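Local coordinates for protein PAN2-PAN3 deadenylation complex catalytic subunit pan2 (Neurospora crassa, PDB 4CZX) that probably serves as the catalytic subunit of a cytoplasmic deadenylase that shortens mRNA poly(A) tails, represented here by its N-terminal WD40 propeller domain, at residues L245-R250 with V262-Q267; G266-T271 with Q280-Q285. One frame throughout, in Å; residues are numbered along the deposited sequence.

Overall arrangement
Residues 245-285 form most of one blade of the PAN2 WD40 domain, an antiparallel meander of the kind propellers are made from. From the N-terminal side, contact 1 comes first: 245-250 meets 262-267, closing the hairpin of strands 248-251 and 258-262 at its open end, opposite the connecting loop. The chain then turns through 263-266, and contact 2 pairs 266-271 with 280-285, closing the outer hairpin of strands 267-272 and 279-283. The contacts neither nest nor cross; they follow in series, sharing G266 and Q267, with centres about 8 Å apart. V262 packs on I268 between the two central strands, next to the turn.

Contact 1. Residues L245-R250 with V262-Q267; sequences LAAHVR and VNQAGQ
The carbonyl of L245 lies against the side chain of N263, its O 3.1 Å from N263 CB, and a water that donates to it accepts from Q264 N, bridging the two segments. Beyond A246, a strand irregularity appears: A247 and H248 both give their N-H to V262 O. The bond from A247 N to V262 O, 3.0 Å, lies in the carbonyl plane, while H248 N comes in tilted from that plane. The methyl of A247 meets the aliphatic stem of Q264, CB to CG 3.8 Å, and A247 O accepts a hydrogen bond from N196 ND2. H248 O receives V262 N at 2.9 Å, completing a hydrogen-bonded antiparallel pair whose side chains share a face, with F293 of the next blade packing on both. A second water bonds to H248 NE2 and, only weakly, to Q264 NE2. Further on, D197 and D294 form salt bridges with R250.

On the facing segment, N263 opens a type I turn, its OD1 accepting from Q267 N at 2.9 Å. Two residues set against one make a classic beta bulge, here at the inner strand of a WD40 propeller blade.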
ATOM      1  N   LEU A 245      25.367  35.877  24.230  1.00 37.99           N
ATOM      2  CA  LEU A 245      25.128  34.501  24.707  1.00 32.42           C
ATOM      3  C   LEU A 245      25.554  33.464  23.678  1.00 33.59           C
ATOM      4  O   LEU A 245      25.004  33.395  22.580  1.00 36.16           O
ATOM      5  CB  LEU A 245      23.666  34.266  25.085  1.00 32.68           C
ATOM      6  CG  LEU A 245      23.156  35.280  26.107  1.00 38.61           C
ATOM      7  CD1 LEU A 245      21.767  34.898  26.567  1.00 45.15           C
ATOM      8  CD2 LEU A 245      24.144  35.388  27.279  1.00 33.67           C
ATOM      9  N   ALA A 246      26.514  32.632  24.059  1.00 34.02           N
ATOM     10  CA  ALA A 246      27.154  31.719  23.104  1.00 32.14           C
ATOM     11  C   ALA A 246      26.422  30.400  23.002  1.00 32.30           C
ATOM     12  O   ALA A 246      26.364  29.643  23.968  1.00 32.28           O
ATOM     13  CB  ALA A 246      28.594  31.484  23.494  1.00 33.47           C
ATOM     14  N   ALA A 247      25.890  30.127  21.812  1.00 29.17           N
ATOM     15  CA  ALA A 247      25.090  28.932  21.564  1.00 28.79           C
ATOM     16  C   ALA A 247      25.902  27.870  20.820  1.00 29.15           C
ATOM     17  O   ALA A 247      25.783  26.676  21.111  1.00 30.76           O
ATOM     18  CB  ALA A 247      23.841  29.297  20.780  1.00 28.25           C
ATOM     19  N   HIS A 248      26.711  28.310  19.857  1.00 31.20           N
ATOM     20  CA  HIS A 248      27.525  27.388  19.064  1.00 26.78           C
ATOM     21  C   HIS A 248      28.910  27.944  18.811  1.00 27.59           C
ATOM     22  O   HIS A 248      29.129  29.167  18.845  1.00 33.81           O
ATOM     23  CB  HIS A 248      26.843  27.071  17.728  1.00 33.18           C
ATOM     24  CG  HIS A 248      25.434  26.604  17.891  1.00 33.24           C
ATOM     25  ND1 HIS A 248      25.116  25.316  18.263  1.00 31.98           N
ATOM     26  CD2 HIS A 248      24.263  27.271  17.787  1.00 33.66           C
ATOM     27  CE1 HIS A 248      23.804  25.211  18.381  1.00 34.69           C
ATOM     28  NE2 HIS A 248      23.265  26.381  18.092  1.00 31.05           N
ATOM     29  N   VAL A 249      29.843  27.029  18.567  1.00 28.67           N
ATOM     30  CA  VAL A 249      31.225  27.392  18.332  1.00 26.49           C
ATOM     31  C   VAL A 249      31.907  26.359  17.437  1.00 27.21           C
ATOM     32  O   VAL A 249      31.657  25.151  17.531  1.00 26.55           O
ATOM     33  CB  VAL A 249      32.009  27.544  19.663  1.00 26.37           C
ATOM     34  CG1 VAL A 249      32.145  26.194  20.372  1.00 31.45           C
ATOM     35  CG2 VAL A 249      33.365  28.200  19.434  1.00 28.08           C
ATOM     36  N   ARG A 250      32.745  26.864  16.542  1.00 27.79           N
ATOM     37  CA  ARG A 250      33.612  26.023  15.731  1.00 28.36           C
ATOM     38  C   ARG A 250      34.988  26.649  15.684  1.00 27.86           C
ATOM     39  O   ARG A 250      35.110  27.868  15.564  1.00 32.54           O
ATOM     40  CB  ARG A 250      33.077  25.862  14.306  1.00 30.12           C
ATOM     41  CG  ARG A 250      31.836  24.993  14.180  1.00 29.86           C
ATOM     42  CD  ARG A 250      32.155  23.536  14.468  1.00 25.49           C
ATOM     43  NE  ARG A 250      30.993  22.660  14.278  1.00 27.46           N
ATOM     44  CZ  ARG A 250      30.225  22.209  15.262  1.00 29.97           C
ATOM     45  NH1 ARG A 250      30.447  22.573  16.525  1.00 27.35           N
ATOM     46  NH2 ARG A 250      29.214  21.405  14.981  1.00 25.59           N
ATOM     47  N   VAL A 262      28.636  31.811  17.707  1.00 28.09           N
ATOM     48  CA  VAL A 262      27.330  32.136  17.167  1.00 27.85           C
ATOM     49  C   VAL A 262      26.279  32.191  18.274  1.00 31.16           C
ATOM     50  O   VAL A 262      26.234  31.308  19.129  1.00 34.79           O
ATOM     51  CB  VAL A 262      26.883  31.092  16.106  1.00 38.64           C
ATOM     52  CG1 VAL A 262      25.623  31.557  15.398  1.00 34.32           C
ATOM     53  CG2 VAL A 262      28.006  30.837  15.096  1.00 42.33           C
ATOM     54  N   ASN A 263      25.435  33.216  18.249  1.00 32.24           N
ATOM     55  CA  ASN A 263      24.314  33.279  19.185  1.00 32.17           C
ATOM     56  C   ASN A 263      23.016  32.887  18.484  1.00 37.17           C
ATOM     57  O   ASN A 263      22.985  32.709  17.264  1.00 33.26           O
ATOM     58  CB  ASN A 263      24.232  34.677  19.834  1.00 33.04           C
ATOM     59  CG  ASN A 263      23.242  35.619  19.160  1.00 34.73           C
ATOM     60  OD1 ASN A 263      23.056  35.613  17.946  1.00 41.26           O
ATOM     61  ND2 ASN A 263      22.612  36.464  19.972  1.00 37.03           N
ATOM     62  N   GLN A 264      21.938  32.751  19.249  1.00 30.75           N
ATOM     63  CA  GLN A 264      20.705  32.207  18.694  1.00 32.26           C
ATOM     64  C   GLN A 264      20.012  33.151  17.707  1.00 31.74           C
ATOM     65  O   GLN A 264      19.144  32.723  16.945  1.00 36.45           O
ATOM     66  CB  GLN A 264      19.755  31.834  19.837  1.00 33.85           C
ATOM     67  CG  GLN A 264      20.251  30.609  20.608  1.00 35.89           C
ATOM     68  CD  GLN A 264      19.220  30.073  21.587  1.00 45.64           C
ATOM     69  OE1 GLN A 264      18.656  30.821  22.380  1.00 40.96           O
ATOM     70  NE2 GLN A 264      18.977  28.769  21.534  1.00 46.70           N
ATOM     71  N   ALA A 265      20.402  34.421  17.710  1.00 30.98           N
ATOM     72  CA  ALA A 265      19.864  35.380  16.748  1.00 37.41           C
ATOM     73  C   ALA A 265      20.690  35.426  15.459  1.00 38.62           C
ATOM     74  O   ALA A 265      20.428  36.232  14.565  1.00 37.44           O
ATOM     75  CB  ALA A 265      19.784  36.763  17.372  1.00 37.40           C
ATOM     76  N   GLY A 266      21.697  34.569  15.372  1.00 35.52           N
ATOM     77  CA  GLY A 266      22.526  34.509  14.177  1.00 36.48           C
ATOM     78  C   GLY A 266      23.656  35.526  14.138  1.00 41.46           C
ATOM     79  O   GLY A 266      24.275  35.733  13.090  1.00 39.66           O
ATOM     80  N   GLN A 267      23.923  36.170  15.271  1.00 37.27           N
ATOM     81  CA  GLN A 267      25.090  37.037  15.380  1.00 41.65           C
ATOM     82  C   GLN A 267      26.339  36.186  15.540  1.00 41.46           C
ATOM     83  O   GLN A 267      26.366  35.259  16.347  1.00 39.26           O
ATOM     84  CB  GLN A 267      24.958  38.006  16.553  1.00 41.07           C
ATOM     85  CG  GLN A 267      26.195  38.864  16.754  1.00 47.29           C
ATOM     86  CD  GLN A 267      26.032  39.896  17.851  1.00 53.69           C
ATOM     87  OE1 GLN A 267      27.003  40.538  18.256  1.00 55.95           O
ATOM     88  NE2 GLN A 267      24.801  40.064  18.336  1.00 47.81           N
TER
HETATM   89  O   HOH W   1      22.363  32.757  22.195  1.00 34.70           O
HETATM   90  O   HOH W   2      21.026  27.139  19.522  1.00 34.94           O

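Contact 2. Residues G266-T271 with Q280-Q285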
ATOM      1  N   GLY A 266      21.697  34.569  15.372  1.00 35.52           N
ATOM      2  CA  GLY A 266      22.526  34.509  14.177  1.00 36.48           C
ATOM      3  C   GLY A 266      23.656  35.526  14.138  1.00 41.46           C
ATOM      4  O   GLY A 266      24.275  35.733  13.090  1.00 39.66           O
ATOM      5  N   GLN A 267      23.923  36.170  15.271  1.00 37.27           N
ATOM      6  CA  GLN A 267      25.090  37.037  15.380  1.00 41.65           C
ATOM      7  C   GLN A 267      26.339  36.186  15.540  1.00 41.46           C
ATOM      8  O   GLN A 267      26.366  35.259  16.347  1.00 39.26           O
ATOM      9  CB  GLN A 267      24.958  38.006  16.553  1.00 41.07           C
ATOM     10  CG  GLN A 267      26.195  38.864  16.754  1.00 47.29           C
ATOM     11  CD  GLN A 267      26.032  39.896  17.851  1.00 53.69           C
ATOM     12  OE1 GLN A 267      27.003  40.538  18.256  1.00 55.95           O
ATOM     13  NE2 GLN A 267      24.801  40.064  18.336  1.00 47.81           N
ATOM     14  N   ILE A 268      27.369  36.503  14.764  1.00 40.35           N
ATOM     15  CA  ILE A 268      28.589  35.709  14.738  1.00 36.61           C
ATOM     16  C   ILE A 268      29.825  36.558  15.041  1.00 41.13           C
ATOM     17  O   ILE A 268      29.981  37.654  14.497  1.00 41.82           O
ATOM     18  CB  ILE A 268      28.775  35.028  13.369  1.00 38.18           C
ATOM     19  CG1 ILE A 268      27.624  34.056  13.093  1.00 39.06           C
ATOM     20  CG2 ILE A 268      30.106  34.300  13.299  1.00 36.98           C
ATOM     21  CD1 ILE A 268      27.711  33.401  11.739  1.00 36.90           C
ATOM     22  N   HIS A 269      30.682  36.060  15.929  1.00 37.41           N
ATOM     23  CA  HIS A 269      31.990  36.668  16.160  1.00 38.19           C
ATOM     24  C   HIS A 269      33.080  35.716  15.701  1.00 43.34           C
ATOM     25  O   HIS A 269      33.049  34.531  16.033  1.00 37.93           O
ATOM     26  CB  HIS A 269      32.212  37.006  17.634  1.00 42.96           C
ATOM     27  CG  HIS A 269      31.310  38.079  18.160  1.00 46.58           C
ATOM     28  ND1 HIS A 269      31.538  38.709  19.365  1.00 46.37           N
ATOM     29  CD2 HIS A 269      30.181  38.628  17.655  1.00 47.44           C
ATOM     30  CE1 HIS A 269      30.590  39.605  19.577  1.00 50.16           C
ATOM     31  NE2 HIS A 269      29.751  39.573  18.556  1.00 47.26           N
ATOM     32  N   VAL A 270      34.037  36.238  14.938  1.00 40.07           N
ATOM     33  CA  VAL A 270      35.221  35.472  14.577  1.00 38.24           C
ATOM     34  C   VAL A 270      36.328  36.019  15.456  1.00 38.04           C
ATOM     35  O   VAL A 270      36.755  37.161  15.283  1.00 41.28           O
ATOM     36  CB  VAL A 270      35.569  35.591  13.085  1.00 42.13           C
ATOM     37  CG1 VAL A 270      36.794  34.755  12.760  1.00 39.06           C
ATOM     38  CG2 VAL A 270      34.392  35.138  12.234  1.00 46.23           C
ATOM     39  N   THR A 271      36.759  35.224  16.430  1.00 40.51           N
ATOM     40  CA  THR A 271      37.581  35.746  17.517  1.00 40.45           C
ATOM     41  C   THR A 271      38.839  34.940  17.768  1.00 41.27           C
ATOM     42  O   THR A 271      38.784  33.719  17.932  1.00 41.50           O
ATOM     43  CB  THR A 271      36.790  35.789  18.837  1.00 46.99           C
ATOM     44  OG1 THR A 271      35.559  36.492  18.637  1.00 57.17           O
ATOM     45  CG2 THR A 271      37.602  36.478  19.931  1.00 47.15           C
ATOM     46  N   GLN A 280      36.105  39.950  14.497  1.00 58.26           N
ATOM     47  CA  GLN A 280      35.231  40.433  13.438  1.00 51.95           C
ATOM     48  C   GLN A 280      33.796  40.063  13.758  1.00 50.63           C
ATOM     49  O   GLN A 280      33.507  38.918  14.104  1.00 44.11           O
ATOM     50  CB  GLN A 280      35.625  39.853  12.075  1.00 55.48           C
ATOM     51  CG  GLN A 280      36.929  40.392  11.510  1.00 69.69           C
ATOM     52  CD  GLN A 280      36.932  40.428   9.989  1.00 81.18           C
ATOM     53  OE1 GLN A 280      37.051  39.394   9.327  1.00 84.09           O
ATOM     54  NE2 GLN A 280      36.792  41.626   9.427  1.00 85.37           N
ATOM     55  N   VAL A 281      32.901  41.033  13.637  1.00 53.47           N
ATOM     56  CA  VAL A 281      31.492  40.806  13.912  1.00 54.59           C
ATOM     57  C   VAL A 281      30.683  40.820  12.620  1.00 55.99           C
ATOM     58  O   VAL A 281      30.880  41.679  11.758  1.00 58.44           O
ATOM     59  CB  VAL A 281      30.931  41.868  14.884  1.00 55.23           C
ATOM     60  CG1 VAL A 281      29.467  41.594  15.198  1.00 51.34           C
ATOM     61  CG2 VAL A 281      31.758  41.906  16.160  1.00 55.24           C
ATOM     62  N   CYS A 282      29.777  39.860  12.482  1.00 48.48           N
ATOM     63  CA  CYS A 282      28.829  39.898  11.385  1.00 49.29           C
ATOM     64  C   CYS A 282      27.470  39.374  11.831  1.00 51.16           C
ATOM     65  O   CYS A 282      27.319  38.781  12.904  1.00 43.11           O
ATOM     66  CB  CYS A 282      29.349  39.101  10.184  1.00 46.70           C
ATOM     67  SG  CYS A 282      29.693  37.381  10.542  1.00 55.05           S
ATOM     68  N   TYR A 283      26.472  39.621  11.000  1.00 57.54           N
ATOM     69  CA  TYR A 283      25.122  39.217  11.318  1.00 58.90           C
ATOM     70  C   TYR A 283      24.566  38.390  10.175  1.00 55.69           C
ATOM     71  O   TYR A 283      24.957  38.563   9.017  1.00 56.55           O
ATOM     72  CB  TYR A 283      24.244  40.438  11.589  1.00 61.38           C
ATOM     73  CG  TYR A 283      24.728  41.297  12.737  1.00 63.66           C
ATOM     74  CD1 TYR A 283      24.409  40.979  14.051  1.00 65.42           C
ATOM     75  CD2 TYR A 283      25.498  42.430  12.507  1.00 67.52           C
ATOM     76  CE1 TYR A 283      24.845  41.763  15.104  1.00 70.26           C
ATOM     77  CE2 TYR A 283      25.939  43.218  13.551  1.00 70.85           C
ATOM     78  CZ  TYR A 283      25.611  42.881  14.848  1.00 73.56           C
ATOM     79  OH  TYR A 283      26.048  43.664  15.893  1.00 81.40           O
ATOM     80  N   THR A 284      23.685  37.463  10.518  1.00 43.01           N
ATOM     81  CA  THR A 284      22.947  36.699   9.527  1.00 39.67           C
ATOM     82  C   THR A 284      21.476  37.014   9.754  1.00 45.30           C
ATOM     83  O   THR A 284      21.134  37.688  10.725  1.00 47.18           O
ATOM     84  CB  THR A 284      23.222  35.194   9.640  1.00 36.36           C
ATOM     85  OG1 THR A 284      22.897  34.746  10.959  1.00 37.78           O
ATOM     86  CG2 THR A 284      24.702  34.902   9.376  1.00 39.71           C
ATOM     87  N   GLN A 285      20.598  36.562   8.865  1.00 46.55           N
ATOM     88  CA  GLN A 285      19.186  36.914   9.013  1.00 54.75           C
ATOM     89  C   GLN A 285      18.320  35.686   9.136  1.00 46.17           C
ATOM     90  O   GLN A 285      17.474  35.445   8.277  1.00 54.98           O
ATOM     91  CB  GLN A 285      18.707  37.751   7.826  1.00 65.29           C
ATOM     92  CG  GLN A 285      19.757  38.681   7.246  1.00 74.17           C
ATOM     93  CD  GLN A 285      20.221  39.729   8.236  1.00 80.96           C
ATOM     94  OE1 GLN A 285      19.508  40.067   9.182  1.00 84.01           O
ATOM     95  NE2 GLN A 285      21.426  40.247   8.023  1.00 81.16           N
TER
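G266 O is gripped twice by T284: T284 OG1 donates to G266 O at 2.7 Å, and the backbone N-H adds a longer bond from above the carbonyl plane. With OG1 set between its own N and carbonyl carbon (chi1 57°), T284 folds the hydroxyl back onto this acceptor.

The axes of the short strand segments 267-271 and 280-283 come within 4.9 Å, and the strands run antiparallel through the hydrogen-bonded pairs I268-C282 and V270-Q280. I268 N to C282 O, 2.9 Å, is nearly straight at 173°, whereas Q280 N to V270 O is more bent. Within the packed part, C282 SG lies 3.8 Å from I268 CB, and the far end of I268 crosses T284 at about a right angle, CD1 meeting CG2. I268 also packs on I260 and V262 of the preceding strand.

The face bearing Q267, H269, V281 and Y283 is the more open one, Y283 being exposed although V281 is buried. Q267 stretches alongside Y283, its CD 3.5 Å from CE1, with amide and ring planes 54° apart. Q267 OE1 accepts H269 NE2 at 2.9 Å in the imidazole plane, and V281 CG2 sits over a face of that ring, 4.0 Å from its centroid, in a CH-pi contact. With NE2 as donor, the bond is consistent with a proton there; amide, methyl and the edge-to-face ring of F242 would together limit the turning of the imidazole.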